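Local coordinates for protein, related to general stress protein 26(GS26) of B.subtilis (Clostridium acetobutylicum, PDB 2HQ7) that is of unconfirmed function but, as a pyridoxamine 5'-phosphate oxidase family member related to general stress protein 26, probably binds a flavin and acts as an oxidoreductase, at residues V21-N26 and I68-V73; I87-D92 and D116-C121. All blocks are in the same frame, centred on the assembly; numbering follows the deposited sequence.

Contact 1 of 2, residues V21-N26 and I68-V73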
ATOM      1  N   VAL B  21       1.556   0.216  -9.307  1.00 35.12           N
ATOM      2  CA  VAL B  21       1.577   1.138  -8.197  1.00 34.81           C
ATOM      3  C   VAL B  21       0.528   0.698  -7.204  1.00 30.58           C
ATOM      4  O   VAL B  21      -0.572   0.275  -7.587  1.00 34.66           O
ATOM      5  CB  VAL B  21       1.316   2.617  -8.640  1.00 36.80           C
ATOM      6  CG1 VAL B  21      -0.013   2.774  -9.169  1.00 38.30           C
ATOM      7  CG2 VAL B  21       1.466   3.547  -7.477  1.00 35.18           C
HETATM    8  N   MSE B  22       0.855   0.856  -5.931  1.00 29.18           N
HETATM    9  CA  MSE B  22      -0.053   0.504  -4.846  1.00 28.34           C
HETATM   10  C   MSE B  22      -0.885   1.730  -4.557  1.00 22.81           C
HETATM   11  O   MSE B  22      -0.327   2.816  -4.333  1.00 25.85           O
HETATM   12  CB  MSE B  22       0.710   0.223  -3.592  1.00 24.85           C
HETATM   13  CG  MSE B  22       1.945  -0.606  -3.689  1.00 47.97           C
HETATM   14 SE   MSE B  22       1.354  -2.297  -3.222  0.75 78.43          SE
HETATM   15  CE  MSE B  22       0.926  -2.792  -5.063  1.00 25.70           C
ATOM     16  N   VAL B  23      -2.192   1.589  -4.517  1.00 27.41           N
ATOM     17  CA  VAL B  23      -3.049   2.756  -4.377  1.00 24.01           C
ATOM     18  C   VAL B  23      -3.871   2.614  -3.110  1.00 26.94           C
ATOM     19  O   VAL B  23      -4.682   1.676  -2.989  1.00 27.34           O
ATOM     20  CB  VAL B  23      -4.014   2.879  -5.538  1.00 26.22           C
ATOM     21  CG1 VAL B  23      -4.937   4.058  -5.308  1.00 18.52           C
ATOM     22  CG2 VAL B  23      -3.276   2.977  -6.831  1.00 28.78           C
ATOM     23  N   GLY B  24      -3.693   3.554  -2.188  1.00 25.74           N
ATOM     24  CA  GLY B  24      -4.466   3.579  -0.972  1.00 23.75           C
ATOM     25  C   GLY B  24      -5.710   4.454  -1.093  1.00 24.92           C
ATOM     26  O   GLY B  24      -5.631   5.564  -1.560  1.00 26.83           O
ATOM     27  N   THR B  25      -6.848   3.928  -0.666  1.00 23.54           N
ATOM     28  CA  THR B  25      -8.102   4.623  -0.713  1.00 26.42           C
ATOM     29  C   THR B  25      -8.820   4.480   0.629  1.00 26.55           C
ATOM     30  O   THR B  25      -8.464   3.654   1.451  1.00 29.15           O
ATOM     31  CB  THR B  25      -9.035   4.059  -1.815  1.00 26.73           C
ATOM     32  OG1 THR B  25      -9.175   2.643  -1.648  1.00 26.85           O
ATOM     33  CG2 THR B  25      -8.536   4.362  -3.178  1.00 28.59           C
ATOM     34  N   ASN B  26      -9.837   5.300   0.813  1.00 28.87           N
ATOM     35  CA  ASN B  26     -10.676   5.252   2.002  1.00 30.75           C
ATOM     36  C   ASN B  26     -11.808   4.277   1.776  1.00 28.53           C
ATOM     37  O   ASN B  26     -12.710   4.572   1.020  1.00 27.11           O
ATOM     38  CB  ASN B  26     -11.229   6.614   2.306  1.00 29.64           C
ATOM     39  CG  ASN B  26     -10.162   7.584   2.754  1.00 32.84           C
ATOM     40  OD1 ASN B  26     -10.051   8.683   2.231  1.00 34.07           O
ATOM     41  ND2 ASN B  26      -9.375   7.178   3.711  1.00 25.42           N
ATOM     42  N   ILE B  68      -6.522   9.977  -1.877  1.00 24.20           N
ATOM     43  CA  ILE B  68      -5.842   8.735  -2.029  1.00 25.78           C
ATOM     44  C   ILE B  68      -4.368   8.929  -1.761  1.00 23.10           C
ATOM     45  O   ILE B  68      -3.853  10.058  -1.613  1.00 25.36           O
ATOM     46  CB  ILE B  68      -6.056   8.089  -3.437  1.00 25.59           C
ATOM     47  CG1 ILE B  68      -5.334   8.859  -4.531  1.00 27.97           C
ATOM     48  CG2 ILE B  68      -7.528   7.892  -3.780  1.00 24.33           C
ATOM     49  CD1 ILE B  68      -4.918   7.945  -5.676  1.00 28.59           C
ATOM     50  N   CYS B  69      -3.667   7.820  -1.749  1.00 24.94           N
ATOM     51  CA  CYS B  69      -2.234   7.898  -1.820  1.00 24.15           C
ATOM     52  C   CYS B  69      -1.703   6.805  -2.712  1.00 20.70           C
ATOM     53  O   CYS B  69      -2.348   5.774  -2.934  1.00 23.93           O
ATOM     54  CB  CYS B  69      -1.620   7.849  -0.444  1.00 28.62           C
ATOM     55  SG  CYS B  69      -1.465   6.229   0.206  1.00 37.33           S
ATOM     56  N   LEU B  70      -0.555   7.071  -3.285  1.00 22.53           N
ATOM     57  CA  LEU B  70       0.196   6.065  -4.085  1.00 22.32           C
ATOM     58  C   LEU B  70       1.434   5.647  -3.345  1.00 23.93           C
ATOM     59  O   LEU B  70       2.067   6.472  -2.666  1.00 28.47           O
ATOM     60  CB  LEU B  70       0.639   6.652  -5.430  1.00 23.06           C
ATOM     61  CG  LEU B  70      -0.400   7.227  -6.409  1.00 29.60           C
ATOM     62  CD1 LEU B  70       0.247   7.477  -7.800  1.00 25.34           C
ATOM     63  CD2 LEU B  70      -1.507   6.285  -6.567  1.00 25.07           C
ATOM     64  N   TYR B  71       1.835   4.393  -3.498  1.00 24.40           N
ATOM     65  CA  TYR B  71       3.099   3.930  -2.897  1.00 23.17           C
ATOM     66  C   TYR B  71       3.918   3.111  -3.888  1.00 26.53           C
ATOM     67  O   TYR B  71       3.376   2.256  -4.582  1.00 27.62           O
ATOM     68  CB  TYR B  71       2.816   3.105  -1.636  1.00 26.78           C
ATOM     69  CG  TYR B  71       4.031   2.823  -0.796  1.00 23.10           C
ATOM     70  CD1 TYR B  71       4.486   3.756   0.125  1.00 31.25           C
ATOM     71  CD2 TYR B  71       4.728   1.650  -0.930  1.00 38.72           C
ATOM     72  CE1 TYR B  71       5.613   3.516   0.895  1.00 30.70           C
ATOM     73  CE2 TYR B  71       5.867   1.408  -0.158  1.00 43.02           C
ATOM     74  CZ  TYR B  71       6.288   2.353   0.746  1.00 33.95           C
ATOM     75  OH  TYR B  71       7.409   2.107   1.495  1.00 40.89           O
ATOM     76  N   PHE B  72       5.222   3.372  -3.926  1.00 27.96           N
ATOM     77  CA  PHE B  72       6.150   2.678  -4.794  1.00 29.81           C
ATOM     78  C   PHE B  72       7.216   2.138  -3.916  1.00 31.76           C
ATOM     79  O   PHE B  72       7.711   2.854  -3.060  1.00 32.59           O
ATOM     80  CB  PHE B  72       6.827   3.644  -5.772  1.00 30.69           C
ATOM     81  CG  PHE B  72       5.877   4.465  -6.552  1.00 34.88           C
ATOM     82  CD1 PHE B  72       5.326   5.605  -5.994  1.00 29.22           C
ATOM     83  CD2 PHE B  72       5.488   4.083  -7.836  1.00 36.92           C
ATOM     84  CE1 PHE B  72       4.438   6.362  -6.695  1.00 31.29           C
ATOM     85  CE2 PHE B  72       4.570   4.851  -8.537  1.00 34.20           C
ATOM     86  CZ  PHE B  72       4.062   5.993  -7.961  1.00 28.78           C
ATOM     87  N   VAL B  73       7.599   0.894  -4.101  1.00 36.22           N
ATOM     88  CA  VAL B  73       8.596   0.339  -3.198  1.00 41.83           C
ATOM     89  C   VAL B  73       9.676  -0.384  -3.963  1.00 46.49           C
ATOM     90  O   VAL B  73       9.408  -0.881  -5.044  1.00 47.39           O
ATOM     91  CB  VAL B  73       7.914  -0.626  -2.190  1.00 43.18           C
ATOM     92  CG1 VAL B  73       7.621  -1.973  -2.854  1.00 40.60           C
ATOM     93  CG2 VAL B  73       8.730  -0.735  -0.874  1.00 41.80           C
TER

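Contact 2 of 2, residues I87-D92 and D116-C121. With EDO (1,2-ethanediol), chain H.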
ATOM      1  N   ILE B  87      -7.684  11.890  -6.827  1.00 30.03           N
ATOM      2  CA  ILE B  87      -7.765  11.143  -8.066  1.00 32.62           C
ATOM      3  C   ILE B  87      -9.106  11.445  -8.745  1.00 33.78           C
ATOM      4  O   ILE B  87     -10.102  11.642  -8.073  1.00 33.52           O
ATOM      5  CB  ILE B  87      -7.614   9.660  -7.762  1.00 32.71           C
ATOM      6  CG1 ILE B  87      -7.208   8.893  -9.014  1.00 42.28           C
ATOM      7  CG2 ILE B  87      -8.902   9.111  -7.111  1.00 29.18           C
ATOM      8  CD1 ILE B  87      -6.490   7.611  -8.718  1.00 36.02           C
ATOM      9  N   GLU B  88      -9.122  11.519 -10.076  1.00 32.86           N
ATOM     10  CA  GLU B  88     -10.391  11.638 -10.786  1.00 36.84           C
ATOM     11  C   GLU B  88     -10.475  10.557 -11.861  1.00 33.86           C
ATOM     12  O   GLU B  88      -9.453  10.181 -12.444  1.00 27.41           O
ATOM     13  CB  GLU B  88     -10.549  13.030 -11.372  1.00 36.08           C
ATOM     14  CG  GLU B  88      -9.755  13.305 -12.595  1.00 48.33           C
ATOM     15  CD  GLU B  88     -10.393  14.409 -13.467  1.00 60.88           C
ATOM     16  OE1 GLU B  88     -11.515  14.197 -13.998  1.00 66.41           O
ATOM     17  OE2 GLU B  88      -9.754  15.471 -13.635  1.00 64.54           O
ATOM     18  N   ILE B  89     -11.677  10.049 -12.099  1.00 32.24           N
ATOM     19  CA  ILE B  89     -11.916   9.030 -13.133  1.00 33.94           C
ATOM     20  C   ILE B  89     -12.057   9.751 -14.441  1.00 32.72           C
ATOM     21  O   ILE B  89     -12.812  10.683 -14.535  1.00 29.04           O
ATOM     22  CB  ILE B  89     -13.229   8.249 -12.892  1.00 33.90           C
ATOM     23  CG1 ILE B  89     -13.168   7.442 -11.583  1.00 37.48           C
ATOM     24  CG2 ILE B  89     -13.563   7.325 -14.089  1.00 37.21           C
ATOM     25  CD1 ILE B  89     -14.576   7.139 -10.971  1.00 35.49           C
ATOM     26  N   LEU B  90     -11.359   9.290 -15.464  1.00 32.93           N
ATOM     27  CA  LEU B  90     -11.513   9.873 -16.787  1.00 32.01           C
ATOM     28  C   LEU B  90     -12.464   9.052 -17.653  1.00 33.74           C
ATOM     29  O   LEU B  90     -12.132   7.962 -18.138  1.00 32.59           O
ATOM     30  CB  LEU B  90     -10.164   9.999 -17.470  1.00 31.48           C
ATOM     31  CG  LEU B  90      -9.079  10.789 -16.755  1.00 30.38           C
ATOM     32  CD1 LEU B  90      -7.810  10.744 -17.629  1.00 24.35           C
ATOM     33  CD2 LEU B  90      -9.536  12.226 -16.504  1.00 32.66           C
ATOM     34  N   HIS B  91     -13.643   9.606 -17.884  1.00 30.50           N
ATOM     35  CA  HIS B  91     -14.705   8.888 -18.588  1.00 34.46           C
ATOM     36  C   HIS B  91     -14.680   9.010 -20.112  1.00 37.25           C
ATOM     37  O   HIS B  91     -15.295   8.198 -20.809  1.00 39.37           O
ATOM     38  CB  HIS B  91     -16.070   9.353 -18.056  1.00 34.17           C
ATOM     39  CG  HIS B  91     -16.309   8.935 -16.638  1.00 37.95           C
ATOM     40  ND1 HIS B  91     -16.232   9.814 -15.574  1.00 39.91           N
ATOM     41  CD2 HIS B  91     -16.555   7.714 -16.102  1.00 39.36           C
ATOM     42  CE1 HIS B  91     -16.459   9.158 -14.449  1.00 41.58           C
ATOM     43  NE2 HIS B  91     -16.664   7.885 -14.742  1.00 43.39           N
ATOM     44  N   ASP B  92     -13.965   9.992 -20.631  1.00 37.45           N
ATOM     45  CA  ASP B  92     -14.004  10.260 -22.060  1.00 36.57           C
ATOM     46  C   ASP B  92     -13.060   9.357 -22.843  1.00 35.95           C
ATOM     47  O   ASP B  92     -11.951   9.039 -22.410  1.00 38.15           O
ATOM     48  CB  ASP B  92     -13.697  11.716 -22.335  1.00 36.95           C
ATOM     49  CG  ASP B  92     -12.296  12.069 -21.995  1.00 39.01           C
ATOM     50  OD1 ASP B  92     -11.960  11.940 -20.794  1.00 45.20           O
ATOM     51  OD2 ASP B  92     -11.542  12.462 -22.920  1.00 50.98           O
ATOM     52  N   ASP B 116     -14.244  -3.000 -18.827  1.00 30.51           N
ATOM     53  CA  ASP B 116     -13.458  -3.067 -17.627  1.00 31.36           C
ATOM     54  C   ASP B 116     -12.235  -2.142 -17.582  1.00 31.51           C
ATOM     55  O   ASP B 116     -11.487  -2.183 -16.606  1.00 31.03           O
ATOM     56  CB  ASP B 116     -12.981  -4.503 -17.408  1.00 33.93           C
ATOM     57  CG  ASP B 116     -14.130  -5.485 -17.332  1.00 41.60           C
ATOM     58  OD1 ASP B 116     -15.088  -5.227 -16.569  1.00 46.23           O
ATOM     59  OD2 ASP B 116     -14.082  -6.499 -18.059  1.00 48.82           O
ATOM     60  N   TYR B 117     -12.004  -1.362 -18.632  1.00 30.89           N
ATOM     61  CA  TYR B 117     -10.888  -0.434 -18.670  1.00 28.71           C
ATOM     62  C   TYR B 117     -11.364   0.872 -18.060  1.00 31.94           C
ATOM     63  O   TYR B 117     -12.186   1.563 -18.637  1.00 28.81           O
ATOM     64  CB  TYR B 117     -10.421  -0.260 -20.110  1.00 29.09           C
ATOM     65  CG  TYR B 117      -9.400   0.846 -20.396  1.00 27.85           C
ATOM     66  CD1 TYR B 117      -8.347   1.087 -19.550  1.00 29.37           C
ATOM     67  CD2 TYR B 117      -9.493   1.618 -21.547  1.00 30.85           C
ATOM     68  CE1 TYR B 117      -7.414   2.096 -19.824  1.00 32.91           C
ATOM     69  CE2 TYR B 117      -8.558   2.646 -21.836  1.00 23.82           C
ATOM     70  CZ  TYR B 117      -7.535   2.878 -20.961  1.00 29.37           C
ATOM     71  OH  TYR B 117      -6.605   3.864 -21.231  1.00 27.28           O
ATOM     72  N   THR B 118     -10.868   1.185 -16.873  1.00 32.87           N
ATOM     73  CA  THR B 118     -11.084   2.492 -16.241  1.00 33.74           C
ATOM     74  C   THR B 118      -9.749   3.231 -16.186  1.00 32.49           C
ATOM     75  O   THR B 118      -8.724   2.644 -15.877  1.00 30.29           O
ATOM     76  CB  THR B 118     -11.672   2.330 -14.825  1.00 36.56           C
ATOM     77  OG1 THR B 118     -13.042   1.939 -14.937  1.00 37.80           O
ATOM     78  CG2 THR B 118     -11.594   3.641 -13.981  1.00 35.92           C
ATOM     79  N   ALA B 119      -9.752   4.513 -16.542  1.00 28.68           N
ATOM     80  CA  ALA B 119      -8.550   5.312 -16.466  1.00 27.89           C
ATOM     81  C   ALA B 119      -8.745   6.374 -15.409  1.00 29.59           C
ATOM     82  O   ALA B 119      -9.821   6.986 -15.316  1.00 28.51           O
ATOM     83  CB  ALA B 119      -8.242   5.940 -17.787  1.00 26.50           C
ATOM     84  N   LEU B 120      -7.706   6.600 -14.626  1.00 31.35           N
ATOM     85  CA  LEU B 120      -7.745   7.592 -13.534  1.00 33.07           C
ATOM     86  C   LEU B 120      -6.601   8.573 -13.650  1.00 31.82           C
ATOM     87  O   LEU B 120      -5.553   8.257 -14.180  1.00 25.29           O
ATOM     88  CB  LEU B 120      -7.673   6.888 -12.172  1.00 33.64           C
ATOM     89  CG  LEU B 120      -8.797   5.877 -12.035  1.00 34.01           C
ATOM     90  CD1 LEU B 120      -8.244   4.535 -12.479  1.00 35.08           C
ATOM     91  CD2 LEU B 120      -9.325   5.774 -10.660  1.00 32.58           C
ATOM     92  N   CYS B 121      -6.811   9.790 -13.182  1.00 32.47           N
ATOM     93  CA  CYS B 121      -5.707  10.752 -13.117  1.00 31.47           C
ATOM     94  C   CYS B 121      -5.481  11.168 -11.654  1.00 29.71           C
ATOM     95  O   CYS B 121      -6.382  11.712 -11.015  1.00 28.16           O
ATOM     96  CB  CYS B 121      -6.031  11.940 -13.998  1.00 31.34           C
ATOM     97  SG  CYS B 121      -4.728  13.129 -14.025  1.00 35.35           S
TER
HETATM   98  C1  EDO H 147     -12.665  14.116 -18.168  1.00 59.12           C
HETATM   99  O1  EDO H 147     -11.739  13.300 -18.903  1.00 61.42           O
HETATM  100  C2  EDO H 147     -13.333  13.365 -17.010  1.00 58.39           C
HETATM  101  O2  EDO H 147     -14.330  12.429 -17.454  1.00 55.03           O
HETATM  102  O   HOH W   1     -12.316   5.502 -17.322  1.00 34.43           O

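Contact 1 of 2, residues V21-N26 and I68-V73
Strands 20-26 and 67-74 are antiparallel neighbours in the curled sheet of this pyridoxamine 5'-phosphate oxidase family member, consistent with the split barrel of FMN-binding relatives, and Met22 to Gly24 pair with Tyr71 to Cys69 along them. The segment axes come within 4.6 Å at 156° between directions. Two hydrogen-bonded pairs flank the non-hydrogen-bonded pair Val23 and Leu70. In the first, selenomethionine Met22 and Tyr71 exchange backbone bonds, Tyr71 N to Met22 O at 2.8 Å and a longer Met22 N to Tyr71 O, each donor lying in the carbonyl plane. In the second, Gly24 N reaches Cys69 O at 2.7 Å and Cys69 N returns to Gly24 O, both donors tilted about 20° from that plane. On the Val23 and Leu70 face, Val23 CG2 lies alongside Leu70 CD2, 3.8 Å away. Val23 CG1, anti to its backbone N (chi1 177°), turns instead to Ile68 CD1 at 3.9 Å. Val21 CG2 makes a CH-pi contact with Phe72, 3.4 Å above the ring plane and offset toward the rim; the same methyl also touches Leu70 CB (3.8 Å). Leu50 of strand 47-53 adjoins Val21, Val23 and Leu70 on this side. The Met22 and Tyr71 face instead meets the second subunit, Met22 packing on Tyr71 and Cys69 on Ile34 of that subunit. All touching residues are buried. The four bonds hold Met22, Gly24, Cys69 and Tyr71 together, the backbones between them pair with strands 32-43 and 79-90, and the chemistry implies one aliphatic-aromatic face turned to the chain's core and another to the dimer interface.

Contact 2 of 2, residues I87-D92 and D116-C121
Ile87 and Leu120 form the tightly packed end of an antiparallel pairing between strands 79-90 and 117-131. With chi1 at -160°, Ile87 CG1 swings away from the backbone N and carries CD1 across to 3.7 Å from Leu120 CB. Glu88 and Cys121 form a hydrogen-bonded pair: Cys121 N to Glu88 O is 2.8 Å and nearly straight at 168°, and Glu88 N bonds back to Cys121 O. Toward Leu90 the apolar approaches lengthen, Leu90 CD1 standing 4.2 Å from Cys121 CB and Ile89 CG2 as far from Thr118 CG2. Leu90 N still bonds to Ala119 O at 2.8 Å, but the return link runs through a water between Ala119 N and Leu90 O. Exposed Glu88 and His91 mark the solvent side, where 1,2-ethanediol accepts from His91 N through O2 (2.9 Å). Within this segment, Ile89 CG2 lies over one face of the His91 ring, offset toward its rim. Asp92 is the N-cap of helix 93-99: its side chain caps a backbone N, and OD2 bonds to Ser95 OG. Helix 56-64 meets Ile87 and Leu120 through Leu62, helix 93-99 touches Leu90 through Leu99, and strand 47-53 hydrogen-bonds Thr118 and Leu120 through Thr52 and Leu50.

How the contacts relate
Contact 1 closes before contact 2 opens along the chain, and their centres lie about 16 Å apart in one sheet. Strands 67-74 and 79-90, successive in sequence and antiparallel neighbours, bridge them: Ile68 and Leu70 hydrogen-bond to Gly85 and Leu83. The two contacts also touch directly, with Ile68 CD1 3.4 Å from Ile87 CD1, so their hydrophobic sides are continuous. Of the two, contact 1 alone reaches another protein chain. A bound 1,2-ethanediol, probably from the crystallisation liquor, lies about 5 Å from the side chain of Tyr71 in contact 1, and another touches 87-92; neither establishes an active site, and a flavin site is only probable from the family.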